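Macro domain-containing protein (Thermosipho africanus, PDB 7OMU) combines a DarT-family domain with a macro domain in one chain and holds adenosine-5-diphosphoribose in the pocket of the macro domain. Local coordinates at residues G232-S237 against K254-R259; D106-A111 against S183-S188; E341-E346 against K378-V383; V59-I64 against L94-V99. The protein carries 1 engineered substitution. All coordinates share one frame; numbering follows the deposited sequence.

Contact 1. Residues G232-S237 against K254-R259; sequences GDMFFS and KGLASR. With APR (adenosine-5-diphosphoribose), chain C.
Asp233 and Arg259 form a salt bridge at the adenine end of the macro-domain pocket, where adenosine-5-diphosphoribose is bound. Residues 232-237 belong to the loop after strand 227-231. Residues 254-259 lead into helix 256-263. Arg259 NH1 meets the syn side of Asp233 OD2 at 2.9 Å, and the oxygen lies near the guanidinium plane. NH2 adds a weak bond to the same oxygen. The two flat groups are turned 79° apart. Asp233 OD1 accepts a bond from ligand N6 at 2.9 Å and a weak one from Phe235 N. One carboxylate holds both the adenine and the arginine. The Arg259 chain runs extended past the Phe235 ring, and Phe235 CD2 sits over the centre of one guanidinium face. Gln263 takes the hydrogen bond from Arg259 NE. Leu256 CD1 lies against the adenine, 3.6 Å from ligand C5, and also touches Met234 CE. Leu256 CD2 lies at the edge of the Phe235 ring. Two backbone N-H groups donate hydrogen bonds to the ligand: Met234 N to N1 and Leu256 N to the phosphate oxygen O1A, both at 3.1 Å. Aspartate on adenine N6 and backbone N-H on phosphate are familiar features of macro-domain pockets.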
# COMPACT_ATOMS: atom_id res chain seq x y z
N GLY A 232 6.69 7.88 1.76
CA GLY A 232 5.83 6.73 1.44
C GLY A 232 5.72 5.73 2.57
O GLY A 232 6.10 6.08 3.71
N ASP A 233 5.21 4.54 2.25
CA ASP A 233 5.01 3.40 3.19
C ASP A 233 6.15 2.40 2.99
O ASP A 233 6.24 1.82 1.90
CB ASP A 233 3.65 2.74 2.95
CG ASP A 233 3.20 1.87 4.10
OD1 ASP A 233 4.06 1.48 4.92
OD2 ASP A 233 1.98 1.57 4.16
N MET A 234 6.98 2.21 4.01
CA MET A 234 8.16 1.31 4.01
C MET A 234 7.73 -0.12 3.64
O MET A 234 8.47 -0.78 2.90
CB MET A 234 8.81 1.30 5.40
CG MET A 234 10.09 0.49 5.46
SD MET A 234 10.93 0.71 7.04
CE MET A 234 9.76 -0.07 8.14
N PHE A 235 6.58 -0.57 4.15
CA PHE A 235 6.13 -1.98 4.08
C PHE A 235 5.64 -2.31 2.67
O PHE A 235 5.59 -3.51 2.31
CB PHE A 235 5.09 -2.26 5.17
CG PHE A 235 5.61 -1.99 6.56
CD1 PHE A 235 6.56 -2.82 7.13
CD2 PHE A 235 5.19 -0.88 7.28
CE1 PHE A 235 7.06 -2.57 8.40
CE2 PHE A 235 5.68 -0.63 8.55
CZ PHE A 235 6.62 -1.47 9.11
N PHE A 236 5.32 -1.29 1.87
CA PHE A 236 4.94 -1.41 0.44
C PHE A 236 6.13 -1.04 -0.45
O PHE A 236 5.99 -1.14 -1.69
CB PHE A 236 3.70 -0.58 0.13
CG PHE A 236 2.42 -1.19 0.64
CD1 PHE A 236 1.92 -2.34 0.06
CD2 PHE A 236 1.73 -0.62 1.70
CE1 PHE A 236 0.75 -2.92 0.54
CE2 PHE A 236 0.56 -1.20 2.17
CZ PHE A 236 0.07 -2.35 1.59
N SER A 237 7.27 -0.65 0.12
CA SER A 237 8.59 -0.69 -0.57
C SER A 237 8.82 -2.15 -0.94
O SER A 237 8.24 -3.02 -0.27
CB SER A 237 9.73 -0.14 0.25
OG SER A 237 10.41 -1.17 0.95
N LYS A 254 3.65 1.75 20.76
CA LYS A 254 3.16 2.88 19.91
C LYS A 254 4.17 3.19 18.80
O LYS A 254 5.36 2.90 19.00
CB LYS A 254 2.91 4.12 20.78
CG LYS A 254 1.98 3.91 21.98
CD LYS A 254 1.00 5.04 22.20
CE LYS A 254 -0.19 4.64 23.05
NZ LYS A 254 -1.32 5.59 22.90
N GLY A 255 3.70 3.75 17.68
CA GLY A 255 4.53 4.26 16.57
C GLY A 255 4.51 3.34 15.36
O GLY A 255 3.43 2.79 15.06
N LEU A 256 5.65 3.20 14.67
CA LEU A 256 5.86 2.24 13.55
C LEU A 256 5.89 0.82 14.12
O LEU A 256 5.27 -0.07 13.50
CB LEU A 256 7.17 2.58 12.82
CG LEU A 256 7.56 1.68 11.65
CD1 LEU A 256 8.23 2.47 10.54
CD2 LEU A 256 8.47 0.54 12.10
N ALA A 257 6.57 0.61 15.25
CA ALA A 257 6.65 -0.69 15.97
C ALA A 257 5.24 -1.25 16.21
O ALA A 257 5.04 -2.46 16.00
CB ALA A 257 7.39 -0.54 17.28
N SER A 258 4.29 -0.39 16.60
CA SER A 258 2.87 -0.74 16.81
C SER A 258 2.31 -1.42 15.56
O SER A 258 1.71 -2.50 15.69
CB SER A 258 2.06 0.47 17.17
OG SER A 258 0.72 0.10 17.48
N ARG A 259 2.50 -0.82 14.38
CA ARG A 259 2.00 -1.38 13.10
C ARG A 259 2.63 -2.76 12.86
O ARG A 259 1.91 -3.65 12.38
CB ARG A 259 2.33 -0.48 11.92
CG ARG A 259 2.25 -1.20 10.59
CD ARG A 259 1.95 -0.25 9.45
NE ARG A 259 1.85 -0.99 8.21
CZ ARG A 259 1.72 -0.42 7.02
NH1 ARG A 259 1.66 0.89 6.91
NH2 ARG A 259 1.64 -1.18 5.93
N1 APR C . 6.85 4.24 6.36
C2 APR C . 7.83 5.13 6.58
N3 APR C . 8.09 5.84 7.67
C4 APR C . 7.20 5.57 8.64
C5 APR C . 6.14 4.69 8.56
C6 APR C . 5.96 3.99 7.35
N6 APR C . 4.99 3.12 7.13
N7 APR C . 5.44 4.68 9.76
C8 APR C . 6.07 5.53 10.53
N9 APR C . 7.15 6.11 9.90
C1' APR C . 8.09 7.10 10.43
C2' APR C . 7.48 8.04 11.47
O2' APR C . 6.99 9.22 10.86
C3' APR C . 8.64 8.32 12.43
O3' APR C . 9.12 9.65 12.27
O4' APR C . 9.12 6.41 11.09
C4' APR C . 9.72 7.28 12.08
C5' APR C . 10.24 6.45 13.23
O5' APR C . 9.16 5.67 13.83
PA APR C . 9.08 5.40 15.42
O1A APR C . 8.48 4.05 15.66
O2A APR C . 8.44 6.57 16.09
O3A APR C . 10.63 5.33 15.83
PB APR C . 11.52 5.96 17.03
O1B APR C . 11.35 7.44 17.01
O2B APR C . 12.90 5.41 16.93
O5D APR C . 10.79 5.35 18.33
C5D APR C . 11.14 4.01 18.80
O4D APR C . 8.87 3.52 19.48
O1D APR C . 8.69 2.13 17.65
C1D APR C . 8.64 2.18 19.03
O2D APR C . 9.34 0.12 20.24
C2D APR C . 9.77 1.32 19.62
O3D APR C . 9.95 2.21 21.90
C3D APR C . 10.50 2.25 20.59
C4D APR C . 10.23 3.62 19.95

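Contact 2. Residues D106-A111 against S183-S188; sequences DLAIVA and SAIYVS
Ile109 and Tyr186 are a hydrogen-bonded pair of two antiparallel strands, 107-111 and 183-187, whose axes approach to 4.6 Å at 158°. They are inner strands of the mixed four-stranded sheet of the DarT-family domain, with strand 25-31 beside the first and strand 207-209 beside the second. Ile109 N gives a bond to Tyr186 O at 3.0 Å, and Tyr186 N returns one to Ile109 O at 2.7 Å. Further along, Ala111 N reaches Ala184 O at 2.9 Å, and Ser183 N reaches Ala111 O at 2.9 Å. Val110 and Ile185 form the non-hydrogen-bonded pair between these bonds. Their side chains share one face of the sheet with Ala108. There the Ile185 CG2 branch, anti to the backbone N, meets Ala108 CB at 3.9 Å. Helix 190-200 packs against Ile185 on this face. The other face carries Ile109, Ala111 and Tyr186. The Tyr186 ring also stacks with Phe213, and its hydroxyl is hydrogen-bonded to Glu25. The same ring turns an edge to Ala111, with Tyr186 CE2 3.8 Å from Ala111 CB.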
# COMPACT_ATOMS: atom_id res chain seq x y z
N ASP A 106 0.08 -0.15 -16.90
CA ASP A 106 -0.94 -1.01 -17.57
C ASP A 106 -2.33 -0.77 -16.95
O ASP A 106 -3.31 -1.27 -17.53
CB ASP A 106 -0.62 -2.50 -17.43
CG ASP A 106 0.70 -2.92 -18.05
OD1 ASP A 106 0.98 -2.50 -19.19
OD2 ASP A 106 1.44 -3.69 -17.38
N LEU A 107 -2.40 -0.07 -15.82
CA LEU A 107 -3.64 0.02 -15.00
C LEU A 107 -4.15 1.46 -14.94
O LEU A 107 -3.33 2.41 -15.02
CB LEU A 107 -3.36 -0.51 -13.59
CG LEU A 107 -3.18 -2.03 -13.49
CD1 LEU A 107 -2.98 -2.44 -12.04
CD2 LEU A 107 -4.37 -2.76 -14.09
N ALA A 108 -5.47 1.58 -14.77
CA ALA A 108 -6.20 2.85 -14.58
C ALA A 108 -7.31 2.62 -13.55
O ALA A 108 -8.00 1.58 -13.63
CB ALA A 108 -6.75 3.32 -15.90
N ILE A 109 -7.46 3.54 -12.60
CA ILE A 109 -8.59 3.56 -11.63
C ILE A 109 -9.57 4.64 -12.10
O ILE A 109 -9.17 5.82 -12.18
CB ILE A 109 -8.08 3.77 -10.19
CG1 ILE A 109 -7.21 2.58 -9.76
CG2 ILE A 109 -9.22 4.01 -9.22
CD1 ILE A 109 -6.11 2.94 -8.80
N VAL A 110 -10.77 4.23 -12.49
CA VAL A 110 -11.84 5.13 -13.01
C VAL A 110 -12.66 5.61 -11.81
O VAL A 110 -13.22 4.75 -11.11
CB VAL A 110 -12.72 4.43 -14.06
CG1 VAL A 110 -13.83 5.34 -14.57
CG2 VAL A 110 -11.88 3.90 -15.22
N ALA A 111 -12.67 6.92 -11.58
CA ALA A 111 -13.42 7.56 -10.48
C ALA A 111 -14.88 7.75 -10.91
O ALA A 111 -15.12 8.22 -12.04
CB ALA A 111 -12.78 8.88 -10.12
N SER A 183 -16.01 10.87 -12.84
CA SER A 183 -15.36 12.12 -12.35
C SER A 183 -14.05 12.34 -13.10
O SER A 183 -13.82 13.46 -13.59
CB SER A 183 -15.06 12.05 -10.87
OG SER A 183 -16.22 11.82 -10.10
N ALA A 184 -13.19 11.33 -13.10
CA ALA A 184 -11.78 11.41 -13.54
C ALA A 184 -11.22 10.00 -13.70
O ALA A 184 -11.93 9.03 -13.36
CB ALA A 184 -10.99 12.19 -12.53
N ILE A 185 -10.00 9.90 -14.22
CA ILE A 185 -9.25 8.61 -14.32
C ILE A 185 -7.89 8.82 -13.66
O ILE A 185 -7.17 9.76 -14.08
CB ILE A 185 -9.15 8.15 -15.79
CG1 ILE A 185 -10.53 7.86 -16.38
CG2 ILE A 185 -8.22 6.96 -15.92
CD1 ILE A 185 -10.76 8.52 -17.71
N TYR A 186 -7.59 8.01 -12.65
CA TYR A 186 -6.31 8.03 -11.91
C TYR A 186 -5.34 7.07 -12.60
O TYR A 186 -5.78 6.03 -13.11
CB TYR A 186 -6.54 7.72 -10.43
CG TYR A 186 -7.29 8.80 -9.69
CD1 TYR A 186 -6.64 9.94 -9.24
CD2 TYR A 186 -8.65 8.70 -9.47
CE1 TYR A 186 -7.32 10.95 -8.58
CE2 TYR A 186 -9.35 9.70 -8.81
CZ TYR A 186 -8.68 10.83 -8.36
OH TYR A 186 -9.37 11.80 -7.71
N VAL A 187 -4.06 7.44 -12.60
CA VAL A 187 -3.00 6.86 -13.47
C VAL A 187 -1.67 6.97 -12.73
O VAL A 187 -1.52 7.89 -11.92
CB VAL A 187 -3.00 7.59 -14.82
CG1 VAL A 187 -1.72 7.36 -15.60
CG2 VAL A 187 -4.20 7.20 -15.67
N SER A 188 -0.73 6.05 -13.00
CA SER A 188 0.50 5.84 -12.20
C SER A 188 1.51 6.98 -12.35
O SER A 188 2.16 7.30 -11.32
CB SER A 188 1.13 4.51 -12.54
OG SER A 188 1.36 4.40 -13.93

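Contact 3. Residues E341-E346 against K378-V383; sequences ENYKKE and KLEIPV
The Tyr343 ring reaches from its helix toward residues 378-383, with aliphatic groups on both faces. Leu379 CG lies over the centre of one face, 4.0 Å from the Tyr343 ring centroid and 10° off the ring normal, a CH-pi contact. Leu379 and Tyr343 run antiparallel alongside one another. On the opposite face sits CG of the next residue, Lys344, offset toward the rim. Ile381 also runs counter to the tyrosine. Its CD1 approaches Tyr343 CD2 at 3.7 Å, obliquely to the ring. The chi1 of Tyr343, 82°, places CG between the backbone N and the carbonyl carbon and sends the ring across to the other segment. This is where helix 329-346 of the macro domain packs on the loop between helix 365-376 and strand 383-386, a strand of the central mixed sheet. Leu379 also touches Ile339 and Val340 of the same helix, and its carbonyl oxygen is hydrogen-bonded to Asn226. At the far end of the ring, Tyr343 OH accepts a bond from Glu380 N at 3.0 Å, with an N-H...O angle of 157°. This ties the tyrosine to the loop backbone. The Glu380 side chain lies roughly perpendicular to that of the tyrosine, with its CG 3.4 Å from Tyr343 OH. Its carboxylate goes on to Lys344, whose chain bends at chi2. Both residues are exposed, and Lys344 NZ and Glu380 OE2 make a long, weak salt bridge at 3.5 Å.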
# COMPACT_ATOMS: atom_id res chain seq x y z
N GLU A 341 29.04 -2.95 8.12
CA GLU A 341 30.01 -4.06 8.35
C GLU A 341 29.39 -5.41 7.95
O GLU A 341 30.17 -6.30 7.54
CB GLU A 341 30.48 -4.05 9.80
CG GLU A 341 31.39 -2.87 10.12
CD GLU A 341 31.76 -2.68 11.59
OE1 GLU A 341 31.03 -3.21 12.46
OE2 GLU A 341 32.78 -2.00 11.86
N ASN A 342 28.07 -5.57 8.05
CA ASN A 342 27.43 -6.91 8.09
C ASN A 342 26.45 -7.15 6.92
O ASN A 342 25.98 -8.30 6.80
CB ASN A 342 26.71 -7.12 9.43
CG ASN A 342 27.68 -7.18 10.59
OD1 ASN A 342 28.52 -8.08 10.65
ND2 ASN A 342 27.57 -6.24 11.51
N TYR A 343 26.15 -6.15 6.09
CA TYR A 343 25.16 -6.31 4.99
C TYR A 343 25.69 -7.33 3.98
O TYR A 343 24.88 -8.11 3.43
CB TYR A 343 24.79 -4.96 4.37
CG TYR A 343 25.74 -4.42 3.34
CD1 TYR A 343 26.83 -3.64 3.72
CD2 TYR A 343 25.53 -4.63 1.99
CE1 TYR A 343 27.70 -3.12 2.78
CE2 TYR A 343 26.39 -4.10 1.04
CZ TYR A 343 27.48 -3.34 1.43
OH TYR A 343 28.33 -2.82 0.50
N LYS A 344 27.00 -7.35 3.76
CA LYS A 344 27.70 -8.36 2.90
C LYS A 344 27.54 -9.76 3.52
O LYS A 344 26.84 -10.59 2.90
CB LYS A 344 29.17 -7.97 2.73
CG LYS A 344 29.43 -6.67 1.99
CD LYS A 344 29.26 -6.77 0.48
CE LYS A 344 30.09 -5.75 -0.28
NZ LYS A 344 29.77 -5.74 -1.73
N LYS A 345 28.14 -9.99 4.69
CA LYS A 345 28.07 -11.27 5.46
C LYS A 345 26.66 -11.87 5.38
O LYS A 345 26.54 -13.03 4.97
CB LYS A 345 28.35 -11.05 6.95
CG LYS A 345 29.79 -10.75 7.35
CD LYS A 345 29.97 -10.82 8.86
CE LYS A 345 30.87 -9.75 9.44
NZ LYS A 345 32.30 -10.11 9.29
N GLU A 346 25.65 -11.10 5.80
CA GLU A 346 24.29 -11.58 6.16
C GLU A 346 23.41 -11.74 4.91
O GLU A 346 22.33 -12.35 5.04
CB GLU A 346 23.64 -10.63 7.16
CG GLU A 346 24.35 -10.58 8.50
CD GLU A 346 23.93 -11.63 9.51
OE1 GLU A 346 23.07 -12.48 9.19
OE2 GLU A 346 24.45 -11.58 10.64
N LYS A 378 27.68 4.31 1.88
CA LYS A 378 28.75 3.29 1.70
C LYS A 378 28.16 2.01 1.10
O LYS A 378 28.87 1.36 0.32
CB LYS A 378 29.45 2.99 3.03
CG LYS A 378 30.16 4.16 3.71
CD LYS A 378 30.92 3.74 4.96
CE LYS A 378 31.01 4.78 6.06
NZ LYS A 378 32.20 5.66 5.93
N LEU A 379 26.92 1.65 1.45
CA LEU A 379 26.27 0.38 1.00
C LEU A 379 26.28 0.29 -0.53
O LEU A 379 25.88 1.28 -1.17
CB LEU A 379 24.83 0.31 1.52
CG LEU A 379 24.65 -0.46 2.82
CD1 LEU A 379 25.56 0.08 3.91
CD2 LEU A 379 23.19 -0.43 3.28
N GLU A 380 26.69 -0.86 -1.07
CA GLU A 380 26.73 -1.16 -2.53
C GLU A 380 25.45 -1.90 -2.94
O GLU A 380 25.52 -2.73 -3.88
CB GLU A 380 27.96 -2.01 -2.88
CG GLU A 380 29.28 -1.43 -2.42
CD GLU A 380 30.48 -2.25 -2.88
OE1 GLU A 380 30.58 -2.51 -4.09
OE2 GLU A 380 31.31 -2.65 -2.02
N ILE A 381 24.33 -1.60 -2.29
CA ILE A 381 22.98 -2.19 -2.57
C ILE A 381 21.95 -1.06 -2.57
O ILE A 381 22.22 0.01 -2.01
CB ILE A 381 22.62 -3.26 -1.53
CG1 ILE A 381 22.77 -2.74 -0.09
CG2 ILE A 381 23.43 -4.52 -1.76
CD1 ILE A 381 22.09 -3.60 0.95
N PRO A 382 20.76 -1.25 -3.18
CA PRO A 382 19.69 -0.26 -3.08
C PRO A 382 19.34 0.04 -1.62
O PRO A 382 19.21 -0.90 -0.85
CB PRO A 382 18.50 -0.91 -3.81
CG PRO A 382 19.14 -1.93 -4.72
CD PRO A 382 20.38 -2.41 -3.99
N VAL A 383 19.22 1.32 -1.26
CA VAL A 383 18.89 1.77 0.12
C VAL A 383 17.86 2.90 0.02
O VAL A 383 18.12 3.88 -0.70
CB VAL A 383 20.14 2.24 0.88
CG1 VAL A 383 19.78 2.82 2.24
CG2 VAL A 383 21.15 1.12 1.04

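Contact 4. Residues V59-I64 against L94-V99; sequences VYDNSI and LYRLLV
Leu97 packs on Val59 and Tyr60, and Ile64 packs on Arg96, all in van der Waals contact. Leu97 CD2 lies 3.4 Å from Val59 O. It is also 4.2 Å from Tyr60 CD1, an apolar contact made obliquely to the Tyr60 ring. Chi1 of Leu97, -65°, sets CG anti to the carbonyl carbon and carries the methyls toward this loop. Ile64 meets Arg96 from the opposite direction. Its CD1 lies above one face of the guanidinium, offset toward the rim, 3.5 Å from Arg96 NH1. The same methyl is 3.6 Å from Arg96 CD, so it packs on both the flat group and the chain leading to it. The contact joins the start of helix 62-70 and the loop leading into it to helix 92-99, in the DarT-family domain. Tyr60 and Ile64 also touch Met93 of helix 92-99. The polar contacts are looser. Asp61 OD2 is 4.1 Å from Arg96 NH2, well out of the guanidinium plane. Any attraction is probably one of charge alone, as no N-H points at the oxygen. Ser63 OG is 4.0 Å from Arg96 NH2. Asp61 occupies the N-cap position of helix 62-70, but its side chain makes no capping bond.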
# COMPACT_ATOMS: atom_id res chain seq x y z
N VAL A 59 -7.37 -8.14 -17.23
CA VAL A 59 -6.57 -9.15 -16.48
C VAL A 59 -7.17 -9.31 -15.08
O VAL A 59 -6.88 -8.49 -14.20
CB VAL A 59 -5.07 -8.77 -16.41
CG1 VAL A 59 -4.27 -9.72 -15.51
CG2 VAL A 59 -4.44 -8.70 -17.79
N TYR A 60 -8.03 -10.33 -14.92
CA TYR A 60 -8.48 -10.91 -13.63
C TYR A 60 -8.30 -12.43 -13.72
O TYR A 60 -8.90 -13.03 -14.62
CB TYR A 60 -9.96 -10.60 -13.35
CG TYR A 60 -10.24 -9.25 -12.72
CD1 TYR A 60 -9.64 -8.88 -11.52
CD2 TYR A 60 -11.13 -8.36 -13.30
CE1 TYR A 60 -9.89 -7.65 -10.94
CE2 TYR A 60 -11.40 -7.13 -12.72
CZ TYR A 60 -10.78 -6.77 -11.54
OH TYR A 60 -11.04 -5.55 -10.98
N ASP A 61 -7.50 -13.03 -12.83
CA ASP A 61 -7.22 -14.50 -12.83
C ASP A 61 -8.55 -15.26 -12.83
O ASP A 61 -9.47 -14.83 -12.09
CB ASP A 61 -6.33 -14.91 -11.66
CG ASP A 61 -5.44 -16.11 -11.96
OD1 ASP A 61 -5.92 -17.06 -12.61
OD2 ASP A 61 -4.26 -16.08 -11.56
N ASN A 62 -8.65 -16.33 -13.63
CA ASN A 62 -9.87 -17.16 -13.81
C ASN A 62 -10.41 -17.62 -12.45
O ASN A 62 -11.64 -17.68 -12.30
CB ASN A 62 -9.61 -18.38 -14.70
CG ASN A 62 -9.91 -18.11 -16.16
OD1 ASN A 62 -9.01 -18.13 -16.99
ND2 ASN A 62 -11.18 -17.87 -16.46
N SER A 63 -9.51 -17.94 -11.51
CA SER A 63 -9.82 -18.31 -10.11
C SER A 63 -10.77 -17.28 -9.49
O SER A 63 -11.75 -17.71 -8.84
CB SER A 63 -8.55 -18.46 -9.30
OG SER A 63 -7.71 -17.33 -9.45
N ILE A 64 -10.52 -15.98 -9.71
CA ILE A 64 -11.36 -14.85 -9.21
C ILE A 64 -12.67 -14.78 -10.01
O ILE A 64 -13.73 -14.64 -9.38
CB ILE A 64 -10.59 -13.51 -9.27
CG1 ILE A 64 -9.39 -13.51 -8.32
CG2 ILE A 64 -11.51 -12.33 -8.99
CD1 ILE A 64 -8.15 -12.92 -8.94
N LEU A 94 -5.98 -4.76 -6.28
CA LEU A 94 -5.00 -3.93 -7.03
C LEU A 94 -3.59 -4.48 -6.79
O LEU A 94 -2.82 -4.59 -7.76
CB LEU A 94 -5.10 -2.47 -6.59
CG LEU A 94 -4.22 -1.49 -7.37
CD1 LEU A 94 -4.42 -1.63 -8.87
CD2 LEU A 94 -4.51 -0.07 -6.94
N TYR A 95 -3.28 -4.83 -5.54
CA TYR A 95 -1.98 -5.42 -5.15
C TYR A 95 -1.78 -6.76 -5.87
O TYR A 95 -0.66 -7.01 -6.33
CB TYR A 95 -1.88 -5.62 -3.64
CG TYR A 95 -0.46 -5.81 -3.18
CD1 TYR A 95 0.36 -4.72 -2.94
CD2 TYR A 95 0.09 -7.07 -3.03
CE1 TYR A 95 1.67 -4.88 -2.52
CE2 TYR A 95 1.40 -7.25 -2.63
CZ TYR A 95 2.19 -6.15 -2.37
OH TYR A 95 3.49 -6.31 -1.97
N ARG A 96 -2.83 -7.59 -5.93
CA ARG A 96 -2.79 -8.92 -6.60
C ARG A 96 -2.43 -8.73 -8.07
O ARG A 96 -1.61 -9.51 -8.57
CB ARG A 96 -4.12 -9.66 -6.47
CG ARG A 96 -4.31 -10.79 -7.48
CD ARG A 96 -5.25 -11.88 -7.02
NE ARG A 96 -4.76 -13.18 -7.46
CZ ARG A 96 -5.28 -14.36 -7.12
NH1 ARG A 96 -6.33 -14.42 -6.32
NH2 ARG A 96 -4.74 -15.47 -7.58
N LEU A 97 -3.04 -7.74 -8.73
CA LEU A 97 -2.83 -7.48 -10.18
C LEU A 97 -1.37 -7.09 -10.42
O LEU A 97 -0.80 -7.54 -11.43
CB LEU A 97 -3.77 -6.37 -10.66
CG LEU A 97 -5.27 -6.69 -10.63
CD1 LEU A 97 -6.03 -5.67 -11.45
CD2 LEU A 97 -5.57 -8.09 -11.13
N LEU A 98 -0.78 -6.30 -9.52
CA LEU A 98 0.59 -5.74 -9.70
C LEU A 98 1.64 -6.82 -9.49
O LEU A 98 2.67 -6.76 -10.18
CB LEU A 98 0.79 -4.56 -8.75
CG LEU A 98 0.04 -3.28 -9.13
CD1 LEU A 98 0.17 -2.24 -8.03
CD2 LEU A 98 0.53 -2.73 -10.46
N VAL A 99 1.41 -7.78 -8.59
CA VAL A 99 2.39 -8.87 -8.30
C VAL A 99 2.21 -10.00 -9.32
O VAL A 99 3.21 -10.69 -9.58
CB VAL A 99 2.32 -9.37 -6.84
CG1 VAL A 99 2.50 -8.22 -5.87
CG2 VAL A 99 1.04 -10.14 -6.54

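Overall arrangement
Along the chain the contacts close in the order 4, 2, 1, 3. Contacts 4 and 2 belong to the DarT-family domain, with centres 17 Å apart. They touch: Leu94 and Leu98 of helix 92-99 pack on Leu107 of the following strand, 107-113. Contacts 1 and 3 belong to the macro domain, with centres 22 Å apart and no touch. Contact 1 lies in the ligand pocket, and contact 3 lies farther out, at helix 329-346. The centres of contacts 2 and 3 are about 38 Å apart, on opposite sides of the chain's centre. One place where the two domains meet is between contacts 1 and 4, where Phe236 CD1 is 3.6 Å from Tyr95 CE1. The loop that holds the adenine therefore also abuts the neighbouring domain.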